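Local coordinates for protein Abbfa_003403 (Acinetobacter baumannii, PDB 4ZXH) that probably builds a peptide product as a nonribosomal peptide synthetase, with condensation, adenylation, carrier and thioesterase domains joined in one chain, at residues Gly25-Gln30 and Val73-Asn78; Leu85-Val90 and Thr122-Trp127; Gln113-Pro118 and Ala142-His147; Val181-Lys186 and Gly295-Thr300. All blocks are in the same frame, centred on the assembly; numbering follows the deposited sequence.

Contact 1 of 4, residues Gly25-Gln30 and Val73-Asn78. With PNS (4'-phosphopantetheine), chain B.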
# COMPACT_ATOMS: atom_id res chain seq x y z
N GLY A 25 -5.67 -3.14 -22.37
CA GLY A 25 -5.32 -3.47 -21.00
C GLY A 25 -3.98 -4.17 -20.87
O GLY A 25 -3.18 -3.82 -20.01
N ILE A 26 -3.73 -5.17 -21.70
CA ILE A 26 -2.44 -5.85 -21.65
C ILE A 26 -1.32 -4.90 -22.02
O ILE A 26 -0.29 -4.83 -21.34
CB ILE A 26 -2.36 -7.02 -22.62
CG1 ILE A 26 -3.60 -7.94 -22.52
CG2 ILE A 26 -1.05 -7.73 -22.43
CD1 ILE A 26 -3.76 -8.58 -21.21
N TRP A 27 -1.52 -4.19 -23.13
CA TRP A 27 -0.55 -3.22 -23.61
C TRP A 27 -0.17 -2.28 -22.49
O TRP A 27 1.01 -2.16 -22.13
CB TRP A 27 -1.10 -2.44 -24.79
CG TRP A 27 -0.09 -1.62 -25.47
CD1 TRP A 27 0.65 -1.96 -26.57
CD2 TRP A 27 0.31 -0.28 -25.13
NE1 TRP A 27 1.48 -0.92 -26.93
CE2 TRP A 27 1.29 0.12 -26.06
CE3 TRP A 27 -0.08 0.61 -24.12
CZ2 TRP A 27 1.90 1.37 -26.01
CZ3 TRP A 27 0.53 1.86 -24.07
CH2 TRP A 27 1.49 2.23 -25.02
N TYR A 28 -1.19 -1.65 -21.91
CA TYR A 28 -0.98 -0.69 -20.83
C TYR A 28 -0.13 -1.27 -19.69
O TYR A 28 0.82 -0.64 -19.23
CB TYR A 28 -2.32 -0.21 -20.29
CG TYR A 28 -2.21 0.84 -19.21
CD1 TYR A 28 -1.89 2.16 -19.52
CD2 TYR A 28 -2.43 0.52 -17.88
CE1 TYR A 28 -1.79 3.13 -18.52
CE2 TYR A 28 -2.33 1.48 -16.89
CZ TYR A 28 -2.01 2.78 -17.21
OH TYR A 28 -1.92 3.73 -16.20
N ILE A 29 -0.47 -2.47 -19.25
CA ILE A 29 0.25 -3.09 -18.14
C ILE A 29 1.74 -3.25 -18.49
O ILE A 29 2.60 -3.00 -17.66
CB ILE A 29 -0.39 -4.45 -17.76
CG1 ILE A 29 -1.80 -4.19 -17.23
CG2 ILE A 29 0.42 -5.16 -16.69
CD1 ILE A 29 -2.57 -5.42 -16.86
N GLN A 30 2.03 -3.62 -19.74
CA GLN A 30 3.43 -3.76 -20.17
C GLN A 30 4.19 -2.44 -20.21
O GLN A 30 5.39 -2.43 -19.91
CB GLN A 30 3.52 -4.43 -21.54
CG GLN A 30 4.90 -5.03 -21.83
CD GLN A 30 5.23 -6.15 -20.86
OE1 GLN A 30 4.53 -7.15 -20.80
NE2 GLN A 30 6.31 -6.00 -20.10
N VAL A 73 3.53 -7.24 -36.73
CA VAL A 73 2.95 -6.09 -36.04
C VAL A 73 3.85 -5.52 -34.92
O VAL A 73 4.55 -6.26 -34.24
CB VAL A 73 1.57 -6.47 -35.47
CG1 VAL A 73 1.15 -5.58 -34.31
CG2 VAL A 73 0.52 -6.47 -36.56
N SER A 74 3.83 -4.20 -34.76
CA SER A 74 4.35 -3.53 -33.57
C SER A 74 3.26 -2.59 -33.05
O SER A 74 2.31 -2.29 -33.78
CB SER A 74 5.66 -2.77 -33.86
OG SER A 74 5.45 -1.49 -34.45
N MET A 75 3.36 -2.14 -31.79
CA MET A 75 2.30 -1.35 -31.17
C MET A 75 2.83 -0.08 -30.51
O MET A 75 2.90 0.01 -29.29
CB MET A 75 1.52 -2.18 -30.14
CG MET A 75 0.82 -3.42 -30.72
SD MET A 75 0.05 -4.50 -29.50
CE MET A 75 -0.21 -5.97 -30.46
N PRO A 76 3.20 0.90 -31.32
CA PRO A 76 3.80 2.13 -30.81
C PRO A 76 2.75 3.10 -30.31
O PRO A 76 1.57 2.96 -30.66
CB PRO A 76 4.51 2.70 -32.03
CG PRO A 76 3.58 2.30 -33.15
CD PRO A 76 2.99 0.97 -32.78
N ALA A 77 3.17 4.09 -29.52
CA ALA A 77 2.23 5.08 -29.01
C ALA A 77 2.58 6.47 -29.50
O ALA A 77 3.75 6.80 -29.64
CB ALA A 77 2.22 5.04 -27.50
N ASN A 78 1.54 7.25 -29.80
CA ASN A 78 1.68 8.69 -30.03
C ASN A 78 0.69 9.44 -29.12
O ASN A 78 0.05 8.84 -28.25
CB ASN A 78 1.48 9.03 -31.51
CG ASN A 78 0.12 8.62 -32.04
OD1 ASN A 78 -0.91 9.08 -31.56
ND2 ASN A 78 0.12 7.72 -33.01
O23 PNS B . -6.36 1.82 -14.50
P24 PNS B . -6.78 1.99 -15.94
O25 PNS B . -7.97 2.87 -16.24
O27 PNS B . -7.12 0.50 -16.45
C28 PNS B . -6.16 -0.54 -16.34
C29 PNS B . -6.73 -1.80 -16.96
C30 PNS B . -7.08 -1.44 -18.40
C31 PNS B . -7.99 -2.22 -16.19
C32 PNS B . -5.70 -2.93 -16.86
O33 PNS B . -5.16 -2.91 -15.53
C34 PNS B . -6.32 -4.27 -17.20
O35 PNS B . -6.81 -4.51 -18.31
N36 PNS B . -6.33 -5.22 -16.27
C37 PNS B . -6.91 -6.53 -16.51
C38 PNS B . -5.80 -7.57 -16.31
C39 PNS B . -6.03 -8.73 -17.23
O40 PNS B . -6.48 -8.56 -18.35
N41 PNS B . -5.72 -9.90 -16.70
C42 PNS B . -5.82 -11.21 -17.30
C43 PNS B . -5.64 -12.12 -16.10
S44 PNS B . -7.28 -12.61 -15.56
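Trp-27 reaches from helix 21-32 to Met-75 and Ala-77 along one rim of its indole. At CB the side chain turns so that CG stands anti to the backbone N (chi1 -170°), which carries the ring off the helix toward the strand. CD1 is the first atom to meet it, 3.7 Å from Met-75 CB. The sulfur of Met-75 lies at the same rim, SD being 5.0 Å from the centroid of the five-membered ring of Trp-27, a Met-aromatic contact at the edge. Next comes NE1, which donates to Met-75 O at 2.9 Å. The hydrogen bond is moderately bent (149° at the hydrogen), and the oxygen stays near the indole plane. The bond anchors the rotation of the ring on a backbone carbonyl. CZ2 lies between Met-75 O and the methyl of Ala-77, and at the far end CH2 rests 3.8 Å from Ala-77 CB. Another side of the same helix faces the 4'-phosphopantetheine, where Ile-29 CD1 comes 3.8 Å from PNS N36. Strand 81-87 adds Ile-82 to the surroundings of the indole, and helix 1008-1022 of the carrier domain brings Val-1012 onto Trp-27 and Asn-1016 onto Ala-77.

Contact 2 of 4, residues Leu85-Val90 and Thr122-Trp127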
# COMPACT_ATOMS: atom_id res chain seq x y z
N LEU A 85 0.98 -1.28 -36.17
CA LEU A 85 1.56 -1.15 -37.49
C LEU A 85 1.84 -2.54 -38.09
O LEU A 85 2.42 -3.40 -37.42
CB LEU A 85 2.85 -0.34 -37.43
CG LEU A 85 2.89 1.02 -36.72
CD1 LEU A 85 4.24 1.68 -36.93
CD2 LEU A 85 1.76 1.94 -37.18
N ILE A 86 1.42 -2.75 -39.33
CA ILE A 86 1.85 -3.94 -40.07
C ILE A 86 3.08 -3.61 -40.92
O ILE A 86 2.99 -2.89 -41.90
CB ILE A 86 0.74 -4.49 -40.99
CG1 ILE A 86 -0.43 -5.04 -40.17
CG2 ILE A 86 1.30 -5.60 -41.85
CD1 ILE A 86 -1.68 -5.29 -40.99
N TRP A 87 4.23 -4.12 -40.50
CA TRP A 87 5.48 -3.95 -41.25
C TRP A 87 5.52 -4.90 -42.44
O TRP A 87 5.04 -6.02 -42.35
CB TRP A 87 6.68 -4.21 -40.34
CG TRP A 87 6.78 -3.23 -39.23
CD1 TRP A 87 6.20 -3.32 -38.00
CD2 TRP A 87 7.51 -2.00 -39.25
NE1 TRP A 87 6.53 -2.21 -37.25
CE2 TRP A 87 7.33 -1.39 -37.99
CE3 TRP A 87 8.31 -1.36 -40.20
CZ2 TRP A 87 7.92 -0.18 -37.66
CZ3 TRP A 87 8.88 -0.15 -39.87
CH2 TRP A 87 8.69 0.43 -38.61
N ASP A 88 6.11 -4.47 -43.55
CA ASP A 88 6.21 -5.35 -44.72
C ASP A 88 7.06 -6.57 -44.41
O ASP A 88 6.90 -7.63 -45.02
CB ASP A 88 6.78 -4.59 -45.93
CG ASP A 88 8.22 -4.15 -45.73
OD1 ASP A 88 8.67 -4.04 -44.56
OD2 ASP A 88 8.90 -3.89 -46.74
N ARG A 89 7.99 -6.42 -43.46
CA ARG A 89 8.85 -7.52 -43.06
C ARG A 89 9.51 -7.25 -41.72
O ARG A 89 9.75 -6.12 -41.34
CB ARG A 89 9.92 -7.76 -44.12
CG ARG A 89 10.95 -6.68 -44.19
CD ARG A 89 11.96 -6.96 -45.27
NE ARG A 89 11.38 -6.99 -46.62
CZ ARG A 89 11.30 -5.93 -47.44
NH1 ARG A 89 11.75 -4.74 -47.04
NH2 ARG A 89 10.77 -6.06 -48.66
N VAL A 90 9.79 -8.33 -40.99
CA VAL A 90 10.41 -8.25 -39.68
C VAL A 90 11.59 -9.22 -39.62
O VAL A 90 11.50 -10.34 -40.12
CB VAL A 90 9.40 -8.60 -38.57
CG1 VAL A 90 10.07 -8.54 -37.22
CG2 VAL A 90 8.25 -7.64 -38.60
N THR A 122 6.51 -1.75 -28.65
CA THR A 122 6.60 -0.74 -29.71
C THR A 122 7.61 -1.10 -30.81
O THR A 122 7.67 -0.45 -31.86
CB THR A 122 6.98 0.61 -29.12
OG1 THR A 122 8.39 0.64 -28.88
CG2 THR A 122 6.26 0.82 -27.81
N GLN A 123 8.37 -2.16 -30.56
CA GLN A 123 9.42 -2.59 -31.48
C GLN A 123 9.19 -4.06 -31.87
O GLN A 123 9.18 -4.94 -31.00
CB GLN A 123 10.80 -2.41 -30.81
CG GLN A 123 11.95 -1.99 -31.74
CD GLN A 123 11.67 -0.71 -32.52
OE1 GLN A 123 11.97 -0.61 -33.72
NE2 GLN A 123 11.11 0.30 -31.84
N PRO A 124 9.00 -4.33 -33.18
CA PRO A 124 8.72 -5.68 -33.69
C PRO A 124 9.98 -6.51 -33.73
O PRO A 124 11.05 -5.93 -33.86
CB PRO A 124 8.21 -5.42 -35.10
CG PRO A 124 8.93 -4.21 -35.52
CD PRO A 124 9.12 -3.36 -34.28
N PRO A 125 9.87 -7.84 -33.64
CA PRO A 125 8.61 -8.60 -33.56
C PRO A 125 8.11 -8.74 -32.12
O PRO A 125 8.91 -8.54 -31.22
CB PRO A 125 8.99 -9.97 -34.14
CG PRO A 125 10.46 -10.10 -33.85
CD PRO A 125 11.04 -8.72 -33.82
N LEU A 126 6.83 -9.06 -31.92
CA LEU A 126 6.32 -9.27 -30.56
C LEU A 126 6.23 -10.76 -30.24
O LEU A 126 5.35 -11.22 -29.51
CB LEU A 126 4.95 -8.63 -30.37
CG LEU A 126 4.74 -7.17 -30.75
CD1 LEU A 126 3.61 -6.61 -29.97
CD2 LEU A 126 5.98 -6.32 -30.60
N TRP A 127 7.18 -11.52 -30.79
CA TRP A 127 7.28 -12.94 -30.52
C TRP A 127 8.73 -13.36 -30.71
O TRP A 127 9.50 -12.66 -31.38
CB TRP A 127 6.34 -13.72 -31.44
CG TRP A 127 6.48 -13.36 -32.88
CD1 TRP A 127 5.90 -12.31 -33.53
CD2 TRP A 127 7.24 -14.08 -33.86
NE1 TRP A 127 6.27 -12.32 -34.86
CE2 TRP A 127 7.08 -13.40 -35.09
CE3 TRP A 127 8.03 -15.23 -33.83
CZ2 TRP A 127 7.70 -13.83 -36.27
CZ3 TRP A 127 8.64 -15.66 -35.02
CH2 TRP A 127 8.48 -14.96 -36.21
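Trp-87 NE1 hydrogen-bonds to Ser-74 OG of strand 73-78, and this bond holds the indole while Pro-124 lies over one of its faces. The proline offers CG, 3.9 Å from the centroid of the five-membered ring of Trp-87 and 27° off the ring normal, a CH-pi contact in which the two side chains cross at about a right angle. Val-90 takes up the other half of the contact. Its CG1, anti to the backbone N (chi1 179°), meets the ring of Pro-125, the nearest atom being CD at 3.5 Å, while CG2 approaches Pro-124 CB at 4.1 Å. The peptide between the two prolines is cis; Val-90 touches both rings, and Pro-124 alone of the two reaches Trp-87. Pro-125 CB in turn sits above one face of Trp-127, which also touches the bound phospholipid. The contact thus ties the end of strand 81-87, the middle strand between 13-18 and 73-78, and the loop that follows it to the loop leading from helix 104-115 into strand 127-135, with Met-65 of helix 56-67 against Val-90.

Contact 3 of 4, residues Gln113-Pro118 and Ala142-His147. With PX4 (1,2-dimyristoyl-sn-glycero-3-phosphocholine), chain C.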
# COMPACT_ATOMS: atom_id res chain seq x y z
N GLN A 113 13.68 -18.94 -17.53
CA GLN A 113 14.26 -17.60 -17.43
C GLN A 113 14.41 -16.94 -18.81
O GLN A 113 14.14 -15.75 -18.93
CB GLN A 113 15.59 -17.64 -16.68
CG GLN A 113 15.76 -16.52 -15.63
CD GLN A 113 14.73 -16.55 -14.48
OE1 GLN A 113 13.85 -17.42 -14.42
NE2 GLN A 113 14.86 -15.60 -13.56
N ASP A 114 14.79 -17.69 -19.84
CA ASP A 114 14.91 -17.11 -21.18
C ASP A 114 13.60 -16.57 -21.74
O ASP A 114 13.55 -15.47 -22.29
CB ASP A 114 15.48 -18.14 -22.15
CG ASP A 114 16.99 -18.24 -22.07
OD1 ASP A 114 17.57 -17.62 -21.15
OD2 ASP A 114 17.58 -18.93 -22.94
N THR A 115 12.52 -17.35 -21.60
CA THR A 115 11.22 -16.96 -22.14
C THR A 115 10.56 -15.83 -21.36
O THR A 115 9.63 -15.22 -21.85
CB THR A 115 10.24 -18.16 -22.20
OG1 THR A 115 9.94 -18.62 -20.87
CG2 THR A 115 10.82 -19.32 -23.03
N LYS A 116 11.03 -15.55 -20.14
CA LYS A 116 10.51 -14.41 -19.36
C LYS A 116 11.18 -13.07 -19.68
O LYS A 116 10.87 -12.05 -19.05
CB LYS A 116 10.65 -14.68 -17.86
CG LYS A 116 9.45 -15.37 -17.29
CD LYS A 116 9.70 -16.08 -15.98
CE LYS A 116 8.56 -17.09 -15.78
NZ LYS A 116 8.68 -17.87 -14.51
N GLN A 117 12.10 -13.05 -20.63
CA GLN A 117 12.71 -11.78 -21.02
C GLN A 117 11.57 -10.96 -21.60
O GLN A 117 10.70 -11.49 -22.30
CB GLN A 117 13.86 -11.98 -22.00
CG GLN A 117 15.12 -12.55 -21.34
CD GLN A 117 16.00 -13.42 -22.26
OE1 GLN A 117 15.65 -13.74 -23.41
NE2 GLN A 117 17.14 -13.83 -21.73
N PRO A 118 11.51 -9.69 -21.24
CA PRO A 118 10.31 -8.90 -21.50
C PRO A 118 10.29 -8.39 -22.92
O PRO A 118 11.36 -8.31 -23.51
CB PRO A 118 10.45 -7.72 -20.51
CG PRO A 118 11.90 -7.55 -20.34
CD PRO A 118 12.50 -8.96 -20.44
N ALA A 142 11.18 -23.37 -27.85
CA ALA A 142 10.14 -22.67 -27.11
C ALA A 142 9.70 -21.43 -27.87
O ALA A 142 10.51 -20.57 -28.22
CB ALA A 142 10.62 -22.29 -25.71
N PHE A 143 8.40 -21.36 -28.13
CA PHE A 143 7.79 -20.24 -28.81
C PHE A 143 7.19 -19.31 -27.77
O PHE A 143 6.40 -19.75 -26.95
CB PHE A 143 6.70 -20.72 -29.77
CG PHE A 143 7.19 -21.66 -30.82
CD1 PHE A 143 7.54 -21.20 -32.08
CD2 PHE A 143 7.30 -23.02 -30.55
CE1 PHE A 143 7.99 -22.07 -33.05
CE2 PHE A 143 7.76 -23.89 -31.51
CZ PHE A 143 8.11 -23.40 -32.76
N VAL A 144 7.58 -18.03 -27.82
CA VAL A 144 7.08 -17.01 -26.89
C VAL A 144 6.30 -15.94 -27.64
O VAL A 144 6.85 -15.28 -28.53
CB VAL A 144 8.21 -16.31 -26.15
CG1 VAL A 144 7.66 -15.58 -24.97
CG2 VAL A 144 9.24 -17.30 -25.69
N ILE A 145 5.03 -15.76 -27.29
CA ILE A 145 4.24 -14.72 -27.93
C ILE A 145 3.60 -13.84 -26.87
O ILE A 145 2.94 -14.35 -25.96
CB ILE A 145 3.10 -15.29 -28.83
CG1 ILE A 145 3.65 -16.16 -29.94
CG2 ILE A 145 2.37 -14.18 -29.48
CD1 ILE A 145 3.60 -17.63 -29.66
N HIS A 146 3.76 -12.54 -26.99
CA HIS A 146 3.14 -11.65 -26.02
C HIS A 146 1.63 -11.62 -26.21
O HIS A 146 1.12 -11.54 -27.34
CB HIS A 146 3.72 -10.26 -26.13
CG HIS A 146 3.39 -9.39 -24.96
ND1 HIS A 146 2.16 -8.80 -24.80
CD2 HIS A 146 4.13 -9.03 -23.88
CE1 HIS A 146 2.16 -8.09 -23.68
NE2 HIS A 146 3.34 -8.22 -23.10
N HIS A 147 0.91 -11.69 -25.09
CA HIS A 147 -0.56 -11.81 -25.09
C HIS A 147 -1.25 -10.54 -25.68
O HIS A 147 -2.39 -10.61 -26.15
CB HIS A 147 -1.03 -12.09 -23.67
CG HIS A 147 -2.40 -12.71 -23.58
ND1 HIS A 147 -3.43 -12.38 -24.42
CD2 HIS A 147 -2.89 -13.62 -22.70
CE1 HIS A 147 -4.51 -13.07 -24.07
NE2 HIS A 147 -4.21 -13.82 -23.04
O1 PX4 C . 21.93 -24.80 -37.63
O2 PX4 C . 22.23 -27.06 -36.38
P1 PX4 C . 21.53 -26.24 -37.43
O3 PX4 C . 21.59 -27.04 -38.84
C1 PX4 C . 22.50 -26.75 -39.90
C2 PX4 C . 22.42 -27.89 -40.92
N1 PX4 C . 23.15 -27.59 -42.18
C3 PX4 C . 24.40 -26.86 -41.91
C4 PX4 C . 23.47 -28.86 -42.86
C5 PX4 C . 22.29 -26.79 -43.07
O4 PX4 C . 19.94 -26.31 -37.17
C6 PX4 C . 19.34 -26.95 -36.04
C7 PX4 C . 18.03 -26.23 -35.72
C8 PX4 C . 18.26 -24.78 -36.12
O5 PX4 C . 17.10 -23.99 -35.87
C9 PX4 C . 16.74 -22.87 -36.73
O6 PX4 C . 17.34 -22.68 -37.78
C10 PX4 C . 15.62 -21.95 -36.32
C11 PX4 C . 14.36 -22.24 -37.12
C12 PX4 C . 13.22 -22.57 -36.16
C13 PX4 C . 11.92 -22.00 -36.71
C14 PX4 C . 10.88 -23.10 -36.85
C15 PX4 C . 9.77 -22.59 -37.76
C16 PX4 C . 8.44 -22.65 -37.03
C17 PX4 C . 7.37 -21.92 -37.81
C18 PX4 C . 7.33 -20.45 -37.39
C19 PX4 C . 6.13 -20.14 -36.51
C20 PX4 C . 6.39 -18.87 -35.70
C21 PX4 C . 5.16 -18.48 -34.89
C22 PX4 C . 5.51 -17.73 -33.61
O7 PX4 C . 16.93 -26.78 -36.47
C23 PX4 C . 15.74 -27.05 -35.65
O8 PX4 C . 15.92 -27.26 -34.47
C24 PX4 C . 14.34 -27.03 -36.26
C25 PX4 C . 13.18 -27.36 -35.30
C26 PX4 C . 11.80 -27.14 -35.93
C27 PX4 C . 10.63 -27.37 -34.94
C28 PX4 C . 9.24 -27.21 -35.56
C29 PX4 C . 8.09 -27.43 -34.57
C30 PX4 C . 6.70 -27.33 -35.21
C31 PX4 C . 5.56 -26.81 -34.30
C32 PX4 C . 5.61 -25.28 -34.17
C33 PX4 C . 4.32 -24.58 -33.74
C34 PX4 C . 4.60 -23.18 -33.17
C35 PX4 C . 3.50 -22.13 -33.37
C36 PX4 C . 2.98 -21.59 -32.05
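Thr-115, in the last turn of helix 104-115, sets its methyl group against Val-144 and Ala-142 of strand 138-146. This is the close-packed part of the contact: Thr-115 CG2 is 3.7 Å from Val-144 CG2 and 4.0 Å from Ala-142 CB. The other methyl of the valine, CG1, lies 3.7 Å from the carbonyl oxygen of Thr-115, an oxygen that is hydrogen-bonded to Asn-40 ND2. The threonine can face the strand with carbon because its OG1 takes the position between backbone N and carbonyl carbon (chi1 65°), from which it bonds back to the helix at Val-111 O and Glu-112 O. Beyond Thr-115 the packing opens out toward solvent. Gln-117 and Pro-118 are exposed and make no close approach to the strand; Lys-116 leaves the backbone away from the strand, and its NZ forms a salt bridge with Glu-398. Phe-143 also turns from the helix and presents its ring to the bound phospholipid, with PX4 C34 lying 3.4 Å above the centre of one face. The strand therefore packs against the helix with Ala-142 and Val-144 and against an acyl chain with the residue between them. No hydrogen bond links helix end and strand here, so the contact rests on van der Waals packing of aliphatic groups; Thr-115 OG1 and O find their partners outside the two segments, and Phe-143 meets the hydrocarbon of an acyl chain.

Contact 4 of 4, residues Val181-Lys186 and Gly295-Thr300. With PNS (4'-phosphopantetheine), chain B.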
# COMPACT_ATOMS: atom_id res chain seq x y z
N VAL A 181 -7.38 -6.63 -37.70
CA VAL A 181 -7.34 -5.23 -38.03
C VAL A 181 -8.74 -4.67 -38.32
O VAL A 181 -9.09 -3.61 -37.81
CB VAL A 181 -6.40 -5.00 -39.22
CG1 VAL A 181 -6.89 -3.89 -40.12
CG2 VAL A 181 -4.99 -4.71 -38.69
N GLN A 182 -9.52 -5.38 -39.13
CA GLN A 182 -10.87 -4.92 -39.42
C GLN A 182 -11.67 -4.84 -38.12
O GLN A 182 -12.34 -3.85 -37.85
CB GLN A 182 -11.57 -5.84 -40.43
CG GLN A 182 -12.83 -5.23 -41.02
CD GLN A 182 -13.43 -6.06 -42.14
OE1 GLN A 182 -12.89 -7.11 -42.52
NE2 GLN A 182 -14.55 -5.59 -42.69
N TYR A 183 -11.56 -5.89 -37.30
CA TYR A 183 -12.21 -5.92 -36.00
C TYR A 183 -11.87 -4.69 -35.16
O TYR A 183 -12.77 -4.00 -34.67
CB TYR A 183 -11.79 -7.19 -35.25
CG TYR A 183 -12.45 -7.37 -33.90
CD1 TYR A 183 -13.72 -7.95 -33.80
CD2 TYR A 183 -11.82 -6.98 -32.72
CE1 TYR A 183 -14.34 -8.12 -32.57
CE2 TYR A 183 -12.43 -7.15 -31.48
CZ TYR A 183 -13.70 -7.73 -31.41
OH TYR A 183 -14.33 -7.92 -30.20
N ALA A 184 -10.58 -4.41 -35.00
CA ALA A 184 -10.15 -3.27 -34.20
C ALA A 184 -10.64 -1.95 -34.79
O ALA A 184 -11.12 -1.07 -34.07
CB ALA A 184 -8.64 -3.26 -34.07
N ASP A 185 -10.53 -1.81 -36.11
CA ASP A 185 -10.89 -0.55 -36.75
C ASP A 185 -12.40 -0.28 -36.70
O ASP A 185 -12.82 0.86 -36.50
CB ASP A 185 -10.37 -0.54 -38.19
CG ASP A 185 -8.88 -0.22 -38.28
OD1 ASP A 185 -8.26 0.08 -37.23
OD2 ASP A 185 -8.31 -0.24 -39.40
N LYS A 186 -13.22 -1.32 -36.84
CA LYS A 186 -14.66 -1.15 -36.71
C LYS A 186 -15.03 -0.75 -35.27
O LYS A 186 -15.97 0.02 -35.05
CB LYS A 186 -15.41 -2.42 -37.13
CG LYS A 186 -15.43 -2.65 -38.65
CD LYS A 186 -16.02 -4.01 -39.04
N GLY A 295 -5.51 -13.29 -33.35
CA GLY A 295 -5.65 -12.02 -32.68
C GLY A 295 -5.88 -12.16 -31.19
O GLY A 295 -5.93 -13.26 -30.66
N GLN A 296 -6.03 -11.02 -30.51
CA GLN A 296 -6.27 -11.01 -29.08
C GLN A 296 -7.72 -10.59 -28.82
O GLN A 296 -8.08 -9.41 -28.90
CB GLN A 296 -5.23 -10.11 -28.39
CG GLN A 296 -5.49 -9.55 -26.99
CD GLN A 296 -6.31 -10.43 -26.08
OE1 GLN A 296 -6.30 -11.65 -26.18
NE2 GLN A 296 -6.98 -9.79 -25.13
N PHE A 297 -8.56 -11.59 -28.54
CA PHE A 297 -10.01 -11.44 -28.50
C PHE A 297 -10.55 -11.73 -27.11
O PHE A 297 -11.74 -11.55 -26.83
CB PHE A 297 -10.68 -12.37 -29.51
CG PHE A 297 -10.37 -12.05 -30.94
CD1 PHE A 297 -11.05 -11.02 -31.60
CD2 PHE A 297 -9.42 -12.77 -31.64
CE1 PHE A 297 -10.77 -10.71 -32.93
CE2 PHE A 297 -9.14 -12.47 -32.97
CZ PHE A 297 -9.81 -11.44 -33.61
N VAL A 298 -9.67 -12.19 -26.23
CA VAL A 298 -10.03 -12.57 -24.87
C VAL A 298 -10.38 -11.35 -24.02
O VAL A 298 -9.62 -10.41 -23.95
CB VAL A 298 -8.86 -13.32 -24.22
CG1 VAL A 298 -8.94 -13.28 -22.72
CG2 VAL A 298 -8.83 -14.74 -24.73
N ASN A 299 -11.54 -11.38 -23.36
CA ASN A 299 -11.96 -10.30 -22.48
C ASN A 299 -12.19 -10.75 -21.03
O ASN A 299 -12.86 -11.75 -20.77
CB ASN A 299 -13.23 -9.63 -23.01
CG ASN A 299 -13.57 -8.33 -22.29
OD1 ASN A 299 -12.67 -7.53 -21.94
ND2 ASN A 299 -14.86 -8.10 -22.06
N THR A 300 -11.64 -10.01 -20.08
CA THR A 300 -11.85 -10.33 -18.68
C THR A 300 -13.25 -9.88 -18.27
O THR A 300 -13.71 -8.82 -18.67
CB THR A 300 -10.78 -9.64 -17.79
OG1 THR A 300 -9.47 -10.06 -18.19
CG2 THR A 300 -10.98 -9.97 -16.32
O23 PNS B . -6.36 1.82 -14.50
P24 PNS B . -6.78 1.99 -15.94
O25 PNS B . -7.97 2.87 -16.24
O27 PNS B . -7.12 0.50 -16.45
C28 PNS B . -6.16 -0.54 -16.34
C29 PNS B . -6.73 -1.80 -16.96
C30 PNS B . -7.08 -1.44 -18.40
C31 PNS B . -7.99 -2.22 -16.19
C32 PNS B . -5.70 -2.93 -16.86
O33 PNS B . -5.16 -2.91 -15.53
C34 PNS B . -6.32 -4.27 -17.20
O35 PNS B . -6.81 -4.51 -18.31
N36 PNS B . -6.33 -5.22 -16.27
C37 PNS B . -6.91 -6.53 -16.51
C38 PNS B . -5.80 -7.57 -16.31
C39 PNS B . -6.03 -8.73 -17.23
O40 PNS B . -6.48 -8.56 -18.35
N41 PNS B . -5.72 -9.90 -16.70
C42 PNS B . -5.82 -11.21 -17.30
C43 PNS B . -5.64 -12.12 -16.10
S44 PNS B . -7.28 -12.61 -15.56
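Two first torsions bring the rings of Tyr-183 and Phe-297 together: the tyrosine extends from helix 179-187 with CG anti to the backbone N (chi1 -177°), whereas the phenylalanine has CG anti to its carbonyl carbon (chi1 -66°), which swings the ring end toward the helix. The result is a T-shaped pair in which Phe-297 gives the edge and Tyr-183 the face, with centroids 5.2 Å apart and planes at 75°. The leading atom is Phe-297 CE1, placed toward the rim of the tyrosine ring and 3.9 Å from Tyr-183 CG. Beyond the stack, Tyr-183 OH is hydrogen-bonded to Glu-22 OE2, so the ring is fixed at its far end as well. The run Gly-295 to Thr-300 (GQFVNT) matches the C5 core motif of condensation domains, whose usual form is IGxFVNT. Asp-151 belongs to the HHxxxD signature of the same family; its OD2 accepts from Phe-297 N, and the backbones of Asp-151 and Gly-295 are also hydrogen-bonded. Within the motif, Gln-296 reaches forward along the loop, NE2 donating to Val-298 O at 3.0 Å on a lone pair in the carbonyl plane, and the same NE2 also bonds to Glu-22 O. Further along, Thr-300 OG1 makes a weak hydrogen bond of 3.3 Å to PNS O40, one of the amide oxygens of the pantetheine arm.

All four contacts lie in the condensation domain. Contacts 1 and 3 are buried, contact 4 is partly so, and contact 2 is at the surface. Contacts 1 and 2 share one antiparallel sheet, strands 73-78 and 81-87 being neighbours in it. Contact 3 belongs to the larger mixed sheet and meets contact 2 where Leu-126 O probably bonds to His-146 N. Contacts 1 and 3 are joined instead through side chains, Gln-30 OE1 and His-146 NE2. The chemistry differs: an indole N-H bond in contact 1, proline rings against an indole and a valine in contact 2, aliphatic packing in contact 3, an aromatic pair in contact 4. Contacts 1 and 4 both touch the 4'-phosphopantetheine, while Trp-127 of segment 122-127 and Phe-143 of segment 142-147 touch the phospholipid.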